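Local coordinates for protein aldehyde dehydrogenase 12 (Zea mays, PDB 6D97) that probably oxidises L-glutamate gamma-semialdehyde to glutamate with NAD+, the last step of proline catabolism in plants, at residues 279-282 and 283-287. Sequence-based numbering, arbitrary orientation.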
# COMPACT_ATOMS: atom_id res chain seq x y z
N ALA A 279 -20.57 -25.59 -5.11
CA ALA A 279 -19.73 -24.73 -4.27
C ALA A 279 -20.08 -24.87 -2.80
O ALA A 279 -19.19 -24.93 -1.94
CB ALA A 279 -19.87 -23.27 -4.72
N GLU A 280 -21.38 -24.91 -2.48
CA GLU A 280 -21.80 -25.03 -1.09
C GLU A 280 -21.53 -26.43 -0.55
O GLU A 280 -21.15 -26.58 0.62
CB GLU A 280 -23.28 -24.68 -0.96
CG GLU A 280 -23.61 -23.23 -1.31
CD GLU A 280 -22.90 -22.24 -0.41
OE1 GLU A 280 -22.72 -22.55 0.79
OE2 GLU A 280 -22.50 -21.17 -0.91
N LYS A 281 -21.72 -27.46 -1.37
CA LYS A 281 -21.38 -28.83 -0.96
C LYS A 281 -19.90 -28.94 -0.65
O LYS A 281 -19.51 -29.51 0.38
CB LYS A 281 -21.78 -29.82 -2.06
CG LYS A 281 -21.57 -31.27 -1.69
CD LYS A 281 -21.50 -32.14 -2.94
CE LYS A 281 -21.51 -33.62 -2.59
NZ LYS A 281 -20.46 -33.95 -1.59
N LEU A 282 -19.05 -28.41 -1.53
CA LEU A 282 -17.61 -28.44 -1.29
C LEU A 282 -17.24 -27.60 -0.07
O LEU A 282 -16.37 -27.99 0.72
CB LEU A 282 -16.84 -27.96 -2.52
CG LEU A 282 -16.74 -28.92 -3.70
CD1 LEU A 282 -15.63 -28.48 -4.65
CD2 LEU A 282 -16.48 -30.32 -3.20
N ALA A 283 -17.88 -26.44 0.09
CA ALA A 283 -17.60 -25.60 1.26
C ALA A 283 -17.93 -26.32 2.55
O ALA A 283 -17.30 -26.07 3.58
CB ALA A 283 -18.38 -24.29 1.17
N ALA A 284 -18.92 -27.21 2.52
CA ALA A 284 -19.25 -27.99 3.70
C ALA A 284 -18.30 -29.17 3.87
O ALA A 284 -17.81 -29.43 4.97
CB ALA A 284 -20.70 -28.47 3.63
N ASP A 285 -18.03 -29.90 2.77
CA ASP A 285 -17.14 -31.05 2.85
C ASP A 285 -15.75 -30.64 3.31
O ASP A 285 -15.15 -31.28 4.18
CB ASP A 285 -17.07 -31.75 1.49
CG ASP A 285 -18.34 -32.48 1.15
OD1 ASP A 285 -19.24 -32.55 2.01
OD2 ASP A 285 -18.44 -33.00 0.01
N LEU A 286 -15.21 -29.57 2.73
CA LEU A 286 -13.89 -29.07 3.07
C LEU A 286 -13.91 -28.15 4.28
O LEU A 286 -12.86 -27.59 4.63
CB LEU A 286 -13.28 -28.35 1.86
CG LEU A 286 -12.94 -29.28 0.69
CD1 LEU A 286 -12.68 -28.49 -0.59
CD2 LEU A 286 -11.73 -30.14 1.01
N LYS A 287 -15.07 -28.00 4.92
CA LYS A 287 -15.21 -27.21 6.15
C LYS A 287 -14.71 -25.78 5.95
O LYS A 287 -14.09 -25.19 6.83
CB LYS A 287 -14.50 -27.88 7.32
CG LYS A 287 -15.07 -29.24 7.69
CD LYS A 287 -14.40 -29.80 8.93
CE LYS A 287 -15.19 -30.97 9.51
NZ LYS A 287 -15.25 -32.16 8.62
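Asp285 OD2 is gripped by two donors: the ammonium of Lys281, one helical turn earlier, whose NZ lies 2.7 Å from OD2 in a salt bridge, and the side-chain amide of Asn259 on helix 255-265. Lys281 NZ arrives on the syn lone pair of OD2, the side of the other carboxylate oxygen. The lysine reaches it with CG anti to its backbone N (chi1 -175°), an extended chain and a final bend at chi4 (-52°) that brings NZ to the acid. Lysine suits this exposed place because it is long enough to span a turn, and aspartate because its short arm keeps the carboxylate near the backbone. Asn259, an NAD+-binding residue, also accepts a bond from Lys281 NZ on its OD1, so the ion pair and the amide hold one another. Along the backbone, Ala283 N bonds to Ala279 O and Ala284 N to Glu280 O, the small alanine methyls lying close to the carbonyls of the preceding turn. The same i to i-4 pattern continues as Asp285 N bonds to Lys281 O at 2.8 Å. Leu286 N bonds to Leu282 O, also at 2.8 Å. Leu282 is buried, touching the bound NAD and Phe272, whereas Glu280 turns its carboxylate to Arg510. Just past the helix end, Lys287 takes positive phi and forms a Schellman motif, its N weakly bonded to Ala284 O at 3.1 Å. With an alanine at Asp285, Lys281 would probably lose its counter-charge and Asn259 ND2 this acceptor, leaving lysine and amide joined through NZ and OD1 alone among the bonds described. Helix 276-285, the helix of the beta-alpha-beta unit between strands 269-273 and 290-293, is thus tied through charge and amide to helix 255-265, which carries the NAD+-binding Asn259.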